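PDB 3DAO: putative Phosphate from Eubacterium rectale, which is probably a phosphatase of the haloacid dehalogenase-like hydrolase family, with a substrate that is not established. Local coordinates for residues A[102-105]-A[106-110]; A[183-186]-A[187-191]; A[171-174]-A[175-178]; A[62-65]-A[66-70]; A[211-214]-A[215-219]. All coordinates share one frame; numbering follows the deposited sequence.

Interaction 1 of 5, residues A[102-105]-A[106-110]; sequences MDED and IWKGM
Glu-104 and Lys-108 form a salt bridge one turn apart at the start of helix 104-117, a helix packed on the six-stranded sheet of what is probably the cap domain of this haloacid dehalogenase-like fold. Glu-104 OE2 lies 2.7 Å from Lys-108 NZ, met on its anti side with the nitrogen somewhat out of the carboxylate plane. The aliphatic parts of the two chains run close, with Glu-104 CG 3.4 Å from Lys-108 CD. Lys-108 NZ also donates to the backbone oxygens of Thr-159 and Leu-161, so the helix start is tied to that loop.

Backbone and capping bonds set the first turn. Asp-103 is the N-cap: in one of its two modelled positions, OD2 accepts from Asp-105 N at 3.1 Å, reached from above the carboxylate plane. Its carbonyl oxygen takes two N-H groups, those of Ile-106 and Trp-107.

Packing round the indole and the two selenomethionines completes the contact. Met-102 CE approaches Met-110 SE, but Met-102 is modelled in two conformers and this touch is doubtful. With CG placed between the backbone N and the carbonyl carbon (chi1 61°), the indole of Trp-107 folds back toward the N-terminal end of the helix. Met-102 O approaches the ring edge, while Lys-108 CG sits over one face near the rim, 3.6 Å above the plane of Trp-107.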
loop_
_atom_site.group_PDB
_atom_site.type_symbol
_atom_site.label_atom_id
_atom_site.label_comp_id
_atom_site.label_asym_id
_atom_site.label_seq_id
_atom_site.Cartn_x
_atom_site.Cartn_y
_atom_site.Cartn_z
HETATM N N MSE A 102 -10.329 0.253 10.646
HETATM C CA MSE A 102 -11.126 1.414 11.013
HETATM C C MSE A 102 -12.257 1.052 11.971
HETATM O O MSE A 102 -12.961 0.023 11.803
HETATM C CB MSE A 102 -11.695 2.063 9.732
HETATM C CG MSE A 102 -10.603 2.253 8.677
HETATM SE SE MSE A 102 -11.358 2.882 7.000
HETATM C CE MSE A 102 -11.537 4.742 7.519
ATOM N N ASP A 103 -12.399 1.874 12.992
ATOM C CA ASP A 103 -13.507 1.706 13.938
ATOM C C ASP A 103 -14.836 1.851 13.212
ATOM O O ASP A 103 -15.007 2.701 12.343
ATOM C CB ASP A 103 -13.482 2.720 15.067
ATOM C CG ASP A 103 -14.624 2.499 16.041
ATOM O OD1 ASP A 103 -14.637 1.447 16.706
ATOM O OD2 ASP A 103 -15.529 3.354 16.119
ATOM N N GLU A 104 -15.769 1.002 13.605
ATOM C CA GLU A 104 -17.115 0.924 13.014
ATOM C C GLU A 104 -17.806 2.280 12.840
ATOM O O GLU A 104 -18.431 2.534 11.809
ATOM C CB GLU A 104 -18.014 -0.024 13.843
ATOM C CG GLU A 104 -19.306 -0.402 13.152
ATOM C CD GLU A 104 -20.172 -1.278 14.032
ATOM O OE1 GLU A 104 -20.114 -1.057 15.259
ATOM O OE2 GLU A 104 -20.890 -2.161 13.503
ATOM N N ASP A 105 -17.692 3.141 13.840
ATOM C CA ASP A 105 -18.286 4.494 13.819
ATOM C C ASP A 105 -17.714 5.368 12.714
ATOM O O ASP A 105 -18.361 6.294 12.211
ATOM C CB ASP A 105 -18.071 5.241 15.153
ATOM C CG ASP A 105 -19.063 4.828 16.225
ATOM O OD1 ASP A 105 -20.031 4.117 15.899
ATOM O OD2 ASP A 105 -18.881 5.242 17.385
ATOM N N ILE A 106 -16.467 5.096 12.373
ATOM C CA ILE A 106 -15.781 5.862 11.341
ATOM C C ILE A 106 -16.278 5.393 9.953
ATOM O O ILE A 106 -16.883 6.154 9.220
ATOM C CB ILE A 106 -14.254 5.729 11.414
ATOM C CG1 ILE A 106 -13.701 6.211 12.763
ATOM C CG2 ILE A 106 -13.624 6.544 10.292
ATOM C CD1 ILE A 106 -13.950 7.654 13.018
ATOM N N TRP A 107 -16.052 4.136 9.610
ATOM C CA TRP A 107 -16.440 3.688 8.229
ATOM C C TRP A 107 -17.947 3.660 7.993
ATOM O O TRP A 107 -18.417 3.968 6.888
ATOM C CB TRP A 107 -15.769 2.356 7.800
ATOM C CG TRP A 107 -16.051 1.130 8.609
ATOM C CD1 TRP A 107 -15.343 0.702 9.678
ATOM C CD2 TRP A 107 -17.050 0.135 8.369
ATOM N NE1 TRP A 107 -15.871 -0.459 10.161
ATOM C CE2 TRP A 107 -16.907 -0.849 9.373
ATOM C CE3 TRP A 107 -18.063 -0.017 7.420
ATOM C CZ2 TRP A 107 -17.743 -1.961 9.468
ATOM C CZ3 TRP A 107 -18.882 -1.142 7.494
ATOM C CH2 TRP A 107 -18.731 -2.082 8.529
ATOM N N LYS A 108 -18.719 3.291 9.017
ATOM C CA LYS A 108 -20.189 3.303 8.877
ATOM C C LYS A 108 -20.687 4.754 8.823
ATOM O O LYS A 108 -21.590 5.092 8.046
ATOM C CB LYS A 108 -20.889 2.522 9.990
ATOM C CG LYS A 108 -20.743 1.032 9.783
ATOM C CD LYS A 108 -21.590 0.202 10.723
ATOM C CE LYS A 108 -21.456 -1.271 10.338
ATOM N NZ LYS A 108 -22.300 -2.201 11.153
ATOM N N GLY A 109 -20.086 5.609 9.611
ATOM C CA GLY A 109 -20.398 7.043 9.586
ATOM C C GLY A 109 -20.140 7.661 8.203
ATOM O O GLY A 109 -20.928 8.481 7.679
HETATM N N MSE A 110 -19.019 7.258 7.614
HETATM C CA MSE A 110 -18.643 7.695 6.252
HETATM C C MSE A 110 -19.685 7.223 5.245
HETATM O O MSE A 110 -20.100 7.985 4.376
HETATM C CB MSE A 110 -17.267 7.199 5.863
HETATM C CG MSE A 110 -16.185 7.903 6.621
HETATM SE SE MSE A 110 -14.489 7.042 6.310
HETATM C CE MSE A 110 -13.300 8.400 7.111
#

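Interaction 2 of 5, residues A[183-186]-A[187-191]; sequences PVFI and PAWNK
The rings of Phe-185 and Trp-189, one turn apart on the short helix 185-189, turn toward each other obliquely. This helix covers part of the six-stranded sheet of the probable cap domain. The phenyl and the five-membered ring of the indole have planes at 49° and centroids 4.7 Å apart, a geometry between stacked and perpendicular. Trp-189 presents CD1, which stands over the centre of the phenyl ring, 3.7 Å from Phe-185 CE2. On the phenyl side the approach follows from CG being anti to the backbone N (chi1 -174°), which carries the ring along the helix toward Trp-189. The edge of that indole also lies close to the backbone of the preceding turn, with Trp-189 CD1 3.1 Å from Phe-185 O. Both rings are buried: Leu-195 of strand 193-198 and Met-113 of helix 104-117 touch each of them.

Pro-187 lies in the first turn, where a missing N-H costs the helix no bond; its CD lies 3.4 Å from Val-184 O. Val-184, at the N-cap position, has its carbonyl oxygen bonded by Ala-188 N at 2.9 Å. Near the other end, Ile-186 O accepts two N-H groups, those of Trp-189 and Asn-190. The side-chain amide of Asn-190 curls back beside this same oxygen, its CG 3.1 Å from Ile-186 O, although ND2 is not placed to bond to it.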
loop_
_atom_site.group_PDB
_atom_site.type_symbol
_atom_site.label_atom_id
_atom_site.label_comp_id
_atom_site.label_asym_id
_atom_site.label_seq_id
_atom_site.Cartn_x
_atom_site.Cartn_y
_atom_site.Cartn_z
ATOM N N PRO A 183 -16.528 20.207 0.605
ATOM C CA PRO A 183 -17.306 21.112 1.474
ATOM C C PRO A 183 -17.631 20.581 2.850
ATOM O O PRO A 183 -17.679 21.361 3.807
ATOM C CB PRO A 183 -18.594 21.299 0.692
ATOM C CG PRO A 183 -18.200 21.093 -0.706
ATOM C CD PRO A 183 -17.158 20.044 -0.709
ATOM N N VAL A 184 -17.865 19.274 2.947
ATOM C CA VAL A 184 -18.227 18.631 4.238
ATOM C C VAL A 184 -17.465 17.338 4.580
ATOM O O VAL A 184 -16.953 17.164 5.675
ATOM C CB VAL A 184 -19.732 18.303 4.295
ATOM C CG1 VAL A 184 -20.098 17.557 5.582
ATOM C CG2 VAL A 184 -20.608 19.588 4.124
ATOM N N PHE A 185 -17.410 16.406 3.639
ATOM C CA PHE A 185 -16.813 15.098 3.934
ATOM C C PHE A 185 -15.367 15.133 4.434
ATOM O O PHE A 185 -15.051 14.561 5.489
ATOM C CB PHE A 185 -16.884 14.163 2.713
ATOM C CG PHE A 185 -16.420 12.772 2.996
ATOM C CD1 PHE A 185 -15.080 12.435 2.855
ATOM C CD2 PHE A 185 -17.294 11.791 3.369
ATOM C CE1 PHE A 185 -14.633 11.155 3.110
ATOM C CE2 PHE A 185 -16.837 10.508 3.637
ATOM C CZ PHE A 185 -15.507 10.197 3.506
ATOM N N ILE A 186 -14.527 15.838 3.692
ATOM C CA ILE A 186 -13.110 15.935 4.042
ATOM C C ILE A 186 -12.938 16.619 5.418
ATOM O O ILE A 186 -12.288 16.057 6.313
ATOM C CB ILE A 186 -12.276 16.569 2.898
ATOM C CG1 ILE A 186 -12.281 15.607 1.693
ATOM C CG2 ILE A 186 -10.849 16.864 3.356
ATOM C CD1 ILE A 186 -11.567 16.108 0.429
ATOM N N PRO A 187 -13.537 17.800 5.618
ATOM C CA PRO A 187 -13.303 18.329 6.976
ATOM C C PRO A 187 -13.975 17.556 8.104
ATOM O O PRO A 187 -13.528 17.609 9.249
ATOM C CB PRO A 187 -13.821 19.757 6.896
ATOM C CG PRO A 187 -14.743 19.806 5.710
ATOM C CD PRO A 187 -14.137 18.815 4.731
ATOM N N ALA A 188 -15.040 16.834 7.789
ATOM C CA ALA A 188 -15.726 16.071 8.797
ATOM C C ALA A 188 -14.943 14.852 9.250
ATOM O O ALA A 188 -15.185 14.355 10.331
ATOM C CB ALA A 188 -17.141 15.659 8.341
ATOM N N TRP A 189 -13.992 14.396 8.444
ATOM C CA TRP A 189 -13.316 13.130 8.759
ATOM C C TRP A 189 -11.803 13.185 8.826
ATOM O O TRP A 189 -11.181 12.271 9.330
ATOM C CB TRP A 189 -13.718 12.007 7.765
ATOM C CG TRP A 189 -15.132 11.654 7.814
ATOM C CD1 TRP A 189 -16.082 11.997 6.919
ATOM C CD2 TRP A 189 -15.806 10.935 8.866
ATOM N NE1 TRP A 189 -17.292 11.516 7.321
ATOM C CE2 TRP A 189 -17.153 10.851 8.504
ATOM C CE3 TRP A 189 -15.394 10.356 10.076
ATOM C CZ2 TRP A 189 -18.106 10.253 9.306
ATOM C CZ3 TRP A 189 -16.348 9.737 10.857
ATOM C CH2 TRP A 189 -17.681 9.693 10.478
ATOM N N ASN A 190 -11.229 14.262 8.326
ATOM C CA ASN A 190 -9.775 14.319 8.166
ATOM C C ASN A 190 -8.983 14.400 9.462
ATOM O O ASN A 190 -7.800 14.111 9.460
ATOM C CB ASN A 190 -9.355 15.355 7.140
ATOM C CG ASN A 190 -9.588 16.750 7.583
ATOM O OD1 ASN A 190 -10.041 17.005 8.705
ATOM N ND2 ASN A 190 -9.284 17.694 6.689
ATOM N N LYS A 191 -9.656 14.663 10.567
ATOM C CA LYS A 191 -8.975 14.659 11.878
ATOM C C LYS A 191 -9.201 13.335 12.593
ATOM O O LYS A 191 -8.574 13.038 13.596
ATOM C CB LYS A 191 -9.419 15.818 12.783
ATOM C CG LYS A 191 -8.864 17.131 12.325
ATOM C CD LYS A 191 -9.118 18.241 13.284
#

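Interaction 3 of 5, residues A[171-174]-A[175-178]; sequences VFHP and DKCE
Two backbone N-H groups converge on His-173 ND1. Asp-175 N makes a nearly straight bond to it at 3.0 Å, and Lys-176 N a more bent one at 3.1 Å. The arrangement lies in the turn between strand 168-172 and helix 177-181 of the probable cap domain, with a histidine side chain rather than a backbone carbonyl serving as the acceptor. Both donors are tilted from the ring plane, Lys-176 N the more. Since ND1 accepts both, any proton on a neutral imidazole would be expected at NE2.

The ring reaches over the turn because CG is anti to the backbone N (chi1 -172°), and its rotation is fixed from several directions. Pro-174 CD lies over one face near the rim, 3.2 Å above the plane of His-173. The carboxylate of Asp-175 stands steeply to the imidazole, planes 77° apart, and brings OD1 within 3.4 Å of His-173 CE1. Lys-176 runs by the same corner, its CG 3.5 Å from His-173 CE1.

Nearer the strand the chain folds back closely enough for the strand end to meet the helix start. His-173 CB packs against the backbone of Cys-177, 3.6 Å from its CA. Val-171 and Cys-177 are both buried, and Val-171 also touches Phe-185 of the next helix. The thiol is directed at the strand, with Cys-177 SG 3.8 Å from Val-171 CG1.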
loop_
_atom_site.group_PDB
_atom_site.type_symbol
_atom_site.label_atom_id
_atom_site.label_comp_id
_atom_site.label_asym_id
_atom_site.label_seq_id
_atom_site.Cartn_x
_atom_site.Cartn_y
_atom_site.Cartn_z
ATOM N N VAL A 171 -14.426 6.637 -1.664
ATOM C CA VAL A 171 -15.501 7.358 -2.380
ATOM C C VAL A 171 -15.095 7.472 -3.837
ATOM O O VAL A 171 -13.944 7.728 -4.150
ATOM C CB VAL A 171 -15.716 8.783 -1.829
ATOM C CG1 VAL A 171 -17.023 9.352 -2.376
ATOM C CG2 VAL A 171 -15.696 8.776 -0.249
ATOM N N PHE A 172 -16.067 7.256 -4.710
ATOM C CA PHE A 172 -15.907 7.375 -6.154
ATOM C C PHE A 172 -16.929 8.297 -6.804
ATOM O O PHE A 172 -18.110 8.349 -6.438
ATOM C CB PHE A 172 -16.059 6.004 -6.836
ATOM C CG PHE A 172 -16.043 6.082 -8.348
ATOM C CD1 PHE A 172 -14.859 6.207 -9.017
ATOM C CD2 PHE A 172 -17.216 6.018 -9.086
ATOM C CE1 PHE A 172 -14.822 6.293 -10.417
ATOM C CE2 PHE A 172 -17.169 6.085 -10.486
ATOM C CZ PHE A 172 -15.982 6.234 -11.123
ATOM N N HIS A 173 -16.404 9.071 -7.731
ATOM C CA HIS A 173 -17.218 9.854 -8.683
ATOM C C HIS A 173 -16.473 9.864 -10.030
ATOM O O HIS A 173 -15.264 9.955 -10.042
ATOM C CB HIS A 173 -17.500 11.291 -8.220
ATOM C CG HIS A 173 -18.478 12.014 -9.095
ATOM N ND1 HIS A 173 -18.104 12.671 -10.251
ATOM C CD2 HIS A 173 -19.819 12.153 -9.001
ATOM C CE1 HIS A 173 -19.179 13.209 -10.809
ATOM N NE2 HIS A 173 -20.231 12.905 -10.074
ATOM N N PRO A 174 -17.189 9.798 -11.163
ATOM C CA PRO A 174 -16.516 9.817 -12.459
ATOM C C PRO A 174 -15.593 10.974 -12.734
ATOM O O PRO A 174 -14.652 10.838 -13.511
ATOM C CB PRO A 174 -17.686 9.918 -13.429
ATOM C CG PRO A 174 -18.722 9.175 -12.787
ATOM C CD PRO A 174 -18.640 9.631 -11.342
ATOM N N ASP A 175 -15.852 12.132 -12.150
ATOM C CA ASP A 175 -15.015 13.273 -12.483
ATOM C C ASP A 175 -14.866 14.416 -11.494
ATOM O O ASP A 175 -14.105 15.344 -11.777
ATOM C CB ASP A 175 -15.465 13.832 -13.826
ATOM C CG ASP A 175 -16.906 14.130 -13.860
ATOM O OD1 ASP A 175 -17.306 15.005 -13.074
ATOM O OD2 ASP A 175 -17.649 13.484 -14.661
ATOM N N LYS A 176 -15.551 14.361 -10.357
ATOM C CA LYS A 176 -15.376 15.448 -9.360
ATOM C C LYS A 176 -15.551 14.942 -7.964
ATOM O O LYS A 176 -16.162 15.585 -7.120
ATOM C CB LYS A 176 -16.348 16.600 -9.617
ATOM C CG LYS A 176 -17.810 16.171 -9.687
ATOM C CD LYS A 176 -18.738 17.386 -9.863
ATOM C CE LYS A 176 -20.172 16.971 -10.171
ATOM N NZ LYS A 176 -21.062 18.140 -10.325
ATOM N N CYS A 177 -14.889 13.833 -7.686
ATOM C CA CYS A 177 -15.008 13.213 -6.373
ATOM C C CYS A 177 -14.487 14.097 -5.228
ATOM O O CYS A 177 -15.210 14.409 -4.277
ATOM C CB CYS A 177 -14.304 11.860 -6.350
ATOM S SG CYS A 177 -14.663 10.962 -4.829
ATOM N N GLU A 178 -13.218 14.477 -5.302
ATOM C CA GLU A 178 -12.632 15.320 -4.264
ATOM C C GLU A 178 -13.440 16.610 -4.131
ATOM O O GLU A 178 -13.701 17.089 -3.039
ATOM C CB GLU A 178 -11.164 15.643 -4.551
ATOM C CG GLU A 178 -10.528 16.437 -3.442
ATOM C CD GLU A 178 -9.095 16.823 -3.742
ATOM O OE1 GLU A 178 -8.728 16.942 -4.940
ATOM O OE2 GLU A 178 -8.365 17.082 -2.772
#

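Interaction 4 of 5, residues A[62-65]-A[66-70]; sequences SGRQ and FSSEF
The link between strand 57-61 and helix 66-72, where Arg-64 reaches Ser-68 and Ser-62 lies beside Glu-69, belongs to the Rossmann-like core, and Ser-62 is probably at the motif II serine/threonine position of haloacid dehalogenases, at the strand end. Arg-64 NH1 donates to Ser-68 OG at 2.9 Å, in a bent bond (133°) whose acceptor is tilted from the guanidinium plane. Ser-68 also lies alongside the arginine stem, OG being 3.2 Å from Arg-64 CD. The serine hydroxyl faces the arginine because OG is anti to its backbone N (chi1 -175°). Asp-29, the stronger polar partner, and Ser-37 O hold Arg-64 NH2, and Ser-68 adds a further bond at NH1. Asp-29 belongs to a sequence resembling the family's DxDx(T/V) motif, so the guanidinium is directed at the probable active site.

Before the helix, Ser-62 OG accepts from Arg-64 N at 2.9 Å, an ST turn. Glu-69, extended beyond CG, runs back along the turn until OE2 lies 3.4 Å from Ser-62 CB. Gln-65, at the N-cap position, offers its carbonyl oxygen to Glu-69 N at 3.2 Å and more weakly to Ser-68 N.

Strand 81-84 flanks this helix start: Tyr-82 meets Phe-66 edge-to-face, Thr-84 touches Phe-66 and Glu-69, and Arg-91 of strand 89-91 makes a cation-pi contact with Phe-66.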
loop_
_atom_site.group_PDB
_atom_site.type_symbol
_atom_site.label_atom_id
_atom_site.label_comp_id
_atom_site.label_asym_id
_atom_site.label_seq_id
_atom_site.Cartn_x
_atom_site.Cartn_y
_atom_site.Cartn_z
ATOM N N SER A 62 4.046 -2.093 0.052
ATOM C CA SER A 62 3.309 -1.553 -1.077
ATOM C C SER A 62 1.843 -1.239 -0.890
ATOM O O SER A 62 1.183 -1.584 0.101
ATOM C CB SER A 62 3.429 -2.628 -2.178
ATOM O OG SER A 62 2.765 -2.337 -3.386
ATOM N N GLY A 63 1.350 -0.546 -1.898
ATOM C CA GLY A 63 -0.068 -0.229 -1.990
ATOM C C GLY A 63 -0.853 -1.451 -2.392
ATOM O O GLY A 63 -2.057 -1.517 -2.259
ATOM N N ARG A 64 -0.136 -2.448 -2.905
ATOM C CA ARG A 64 -0.795 -3.640 -3.428
ATOM C C ARG A 64 -1.406 -4.509 -2.356
ATOM O O ARG A 64 -0.992 -4.472 -1.198
ATOM C CB ARG A 64 0.198 -4.516 -4.230
ATOM C CG ARG A 64 0.733 -3.978 -5.519
ATOM C CD ARG A 64 1.357 -5.147 -6.304
ATOM N NE ARG A 64 1.958 -4.675 -7.554
ATOM C CZ ARG A 64 2.256 -5.458 -8.566
ATOM N NH1 ARG A 64 1.988 -6.746 -8.483
ATOM N NH2 ARG A 64 2.784 -4.941 -9.659
ATOM N N GLN A 65 -2.400 -5.291 -2.780
ATOM C CA GLN A 65 -3.028 -6.300 -1.928
ATOM C C GLN A 65 -2.053 -7.431 -1.714
ATOM O O GLN A 65 -1.122 -7.615 -2.483
ATOM C CB GLN A 65 -4.263 -6.928 -2.570
ATOM C CG GLN A 65 -5.363 -5.979 -2.814
ATOM C CD GLN A 65 -6.560 -6.694 -3.351
ATOM O OE1 GLN A 65 -6.537 -7.221 -4.471
ATOM N NE2 GLN A 65 -7.639 -6.697 -2.571
ATOM N N PHE A 66 -2.307 -8.218 -0.667
ATOM C CA PHE A 66 -1.437 -9.362 -0.347
ATOM C C PHE A 66 -1.354 -10.324 -1.491
ATOM O O PHE A 66 -0.273 -10.734 -1.893
ATOM C CB PHE A 66 -1.887 -10.077 0.930
ATOM C CG PHE A 66 -1.112 -11.302 1.236
ATOM C CD1 PHE A 66 0.270 -11.244 1.401
ATOM C CD2 PHE A 66 -1.747 -12.522 1.361
ATOM C CE1 PHE A 66 0.991 -12.394 1.712
ATOM C CE2 PHE A 66 -1.029 -13.655 1.673
ATOM C CZ PHE A 66 0.348 -13.582 1.867
ATOM N N SER A 67 -2.511 -10.666 -2.042
ATOM C CA SER A 67 -2.574 -11.649 -3.123
ATOM C C SER A 67 -1.647 -11.291 -4.265
ATOM O O SER A 67 -1.009 -12.162 -4.863
ATOM C CB SER A 67 -4.020 -11.803 -3.668
ATOM O OG SER A 67 -4.522 -10.560 -4.159
ATOM N N SER A 68 -1.577 -10.002 -4.557
ATOM C CA SER A 68 -0.775 -9.483 -5.657
ATOM C C SER A 68 0.726 -9.563 -5.330
ATOM O O SER A 68 1.551 -9.969 -6.149
ATOM C CB SER A 68 -1.178 -8.062 -6.014
ATOM O OG SER A 68 -0.450 -7.632 -7.154
ATOM N N GLU A 69 1.066 -9.226 -4.098
ATOM C CA GLU A 69 2.468 -9.307 -3.673
ATOM C C GLU A 69 2.940 -10.754 -3.652
ATOM O O GLU A 69 4.066 -11.086 -4.076
ATOM C CB GLU A 69 2.664 -8.711 -2.265
ATOM C CG GLU A 69 2.369 -7.253 -2.137
ATOM C CD GLU A 69 2.531 -6.730 -0.712
ATOM O OE1 GLU A 69 2.629 -7.543 0.218
ATOM O OE2 GLU A 69 2.572 -5.505 -0.510
ATOM N N PHE A 70 2.047 -11.609 -3.207
ATOM C CA PHE A 70 2.387 -13.026 -2.916
ATOM C C PHE A 70 2.603 -13.741 -4.244
ATOM O O PHE A 70 3.455 -14.622 -4.366
ATOM C CB PHE A 70 1.275 -13.668 -2.095
ATOM C CG PHE A 70 1.702 -14.817 -1.207
ATOM C CD1 PHE A 70 2.789 -14.705 -0.340
ATOM C CD2 PHE A 70 0.908 -15.962 -1.131
ATOM C CE1 PHE A 70 3.114 -15.739 0.524
ATOM C CE2 PHE A 70 1.211 -16.968 -0.264
ATOM C CZ PHE A 70 2.327 -16.874 0.545
#

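Interaction 5 of 5, residues A[211-214]-A[215-219]; sequences SKWT and ALSYL
Ser-217 is held tightly against Trp-213, one turn back on the helix. Its hydroxyl donates to Trp-213 O at 2.7 Å, and its backbone N reaches the same oxygen, also at 2.7 Å, from the opposite face of the carbonyl plane. OG lies beside the backbone N (chi1 -65°), which puts it over one face of the indole, 2.8 Å from Trp-213 NE1, though at an angle too poor for a hydrogen bond. Further round the ring, Leu-216 CD2 touches Trp-213 CZ3 obliquely at 3.9 Å, a looser contact.

The contact lies on helix 212-222 of the Rossmann-like core, with Ser-211 as N-cap: its OG accepts from Thr-214 N at 2.9 Å. Lys-212, next to the cap, is salt-bridged to Asp-27 and Asp-239 and bonded to Asn-238 OD1, consistent with the motif III lysine of haloacid dehalogenases.

Ala-215 and Leu-216 are buried against Ile-83 of strand 81-84. The looser side carries Thr-214 and Tyr-218, both partly exposed and both touching Tyr-100. Thr-214 OG1 bonds to Gly-209 O, and Tyr-218 N donates to Thr-214 O at 3.1 Å, while Tyr-218 CB comes no nearer than 3.8 Å to that same Thr-214 O.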
loop_
_atom_site.group_PDB
_atom_site.type_symbol
_atom_site.label_atom_id
_atom_site.label_comp_id
_atom_site.label_asym_id
_atom_site.label_seq_id
_atom_site.Cartn_x
_atom_site.Cartn_y
_atom_site.Cartn_z
ATOM N N SER A 211 0.253 4.482 7.687
ATOM C CA SER A 211 1.225 4.801 6.650
ATOM C C SER A 211 2.190 3.646 6.439
ATOM O O SER A 211 2.289 2.745 7.256
ATOM C CB SER A 211 2.053 6.020 7.013
ATOM O OG SER A 211 2.975 5.754 8.090
ATOM N N LYS A 212 2.946 3.744 5.361
ATOM C CA LYS A 212 3.992 2.748 5.106
ATOM C C LYS A 212 5.021 2.777 6.244
ATOM O O LYS A 212 5.453 1.731 6.753
ATOM C CB LYS A 212 4.685 2.995 3.752
ATOM C CG LYS A 212 3.898 2.576 2.548
ATOM C CD LYS A 212 4.681 2.969 1.276
ATOM C CE LYS A 212 4.091 2.335 0.056
ATOM N NZ LYS A 212 4.710 2.943 -1.163
ATOM N N TRP A 213 5.368 3.965 6.721
ATOM C CA TRP A 213 6.389 4.061 7.792
ATOM C C TRP A 213 5.868 3.536 9.121
ATOM O O TRP A 213 6.579 2.882 9.870
ATOM C CB TRP A 213 6.946 5.478 7.972
ATOM C CG TRP A 213 7.993 5.479 9.031
ATOM C CD1 TRP A 213 7.880 5.999 10.283
ATOM C CD2 TRP A 213 9.264 4.812 8.989
ATOM N NE1 TRP A 213 9.032 5.753 11.012
ATOM C CE2 TRP A 213 9.901 5.038 10.233
ATOM C CE3 TRP A 213 9.945 4.095 8.013
ATOM C CZ2 TRP A 213 11.162 4.544 10.522
ATOM C CZ3 TRP A 213 11.231 3.605 8.314
ATOM C CH2 TRP A 213 11.808 3.832 9.541
ATOM N N THR A 214 4.607 3.784 9.409
ATOM C CA THR A 214 4.002 3.240 10.634
ATOM C C THR A 214 4.116 1.718 10.679
ATOM O O THR A 214 4.565 1.096 11.672
ATOM C CB THR A 214 2.512 3.657 10.784
ATOM O OG1 THR A 214 2.449 5.082 10.907
ATOM C CG2 THR A 214 1.878 3.036 12.052
ATOM N N ALA A 215 3.712 1.124 9.565
ATOM C CA ALA A 215 3.710 -0.324 9.436
ATOM C C ALA A 215 5.142 -0.854 9.455
ATOM O O ALA A 215 5.413 -1.873 10.067
ATOM C CB ALA A 215 3.008 -0.794 8.148
ATOM N N LEU A 216 6.030 -0.166 8.760
ATOM C CA LEU A 216 7.427 -0.612 8.714
ATOM C C LEU A 216 8.059 -0.499 10.081
ATOM O O LEU A 216 8.813 -1.359 10.508
ATOM C CB LEU A 216 8.222 0.123 7.634
ATOM C CG LEU A 216 9.603 -0.415 7.311
ATOM C CD1 LEU A 216 9.493 -1.865 6.914
ATOM C CD2 LEU A 216 10.300 0.428 6.218
ATOM N N SER A 217 7.710 0.558 10.802
ATOM C CA SER A 217 8.234 0.774 12.150
ATOM C C SER A 217 7.821 -0.345 13.095
ATOM O O SER A 217 8.568 -0.736 13.991
ATOM C CB SER A 217 7.752 2.115 12.704
ATOM O OG SER A 217 8.279 3.166 11.940
ATOM N N TYR A 218 6.622 -0.860 12.863
ATOM C CA TYR A 218 6.089 -1.976 13.622
ATOM C C TYR A 218 7.021 -3.185 13.516
ATOM O O TYR A 218 7.365 -3.845 14.536
ATOM C CB TYR A 218 4.659 -2.336 13.187
ATOM C CG TYR A 218 4.234 -3.663 13.698
ATOM C CD1 TYR A 218 3.658 -3.792 14.961
ATOM C CD2 TYR A 218 4.478 -4.823 12.971
ATOM C CE1 TYR A 218 3.309 -5.029 15.437
ATOM C CE2 TYR A 218 4.140 -6.047 13.442
ATOM C CZ TYR A 218 3.564 -6.154 14.686
ATOM O OH TYR A 218 3.241 -7.396 15.133
ATOM N N LEU A 219 7.452 -3.450 12.279
ATOM C CA LEU A 219 8.367 -4.551 12.006
ATOM C C LEU A 219 9.750 -4.292 12.568
ATOM O O LEU A 219 10.364 -5.197 13.147
ATOM C CB LEU A 219 8.484 -4.878 10.518
ATOM C CG LEU A 219 7.345 -5.674 9.899
ATOM C CD1 LEU A 219 7.574 -5.884 8.377
ATOM C CD2 LEU A 219 7.119 -7.018 10.664
#

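Along the chain the order is interaction 4, 1, 3, 2, 5, and in space the contacts fall into two groups. Interactions 1, 2 and 3 lie with the six-stranded sheet: the centres of 1 and 2 are about 13 Å apart and those of 2 and 3 about 15 Å, with interaction 2 touching both others through Trp-189, Phe-185 and Ile-186. Interactions 4 and 5, centres about 16 Å apart, belong to the eight-stranded sheet and meet where Ser-62 packs on Lys-212. The centres of interactions 3 and 5 are about 29 Å apart, on opposite sides of the chain's centre. A domain inserted between two core segments is consistent with a haloacid dehalogenase carrying a cap over its active site.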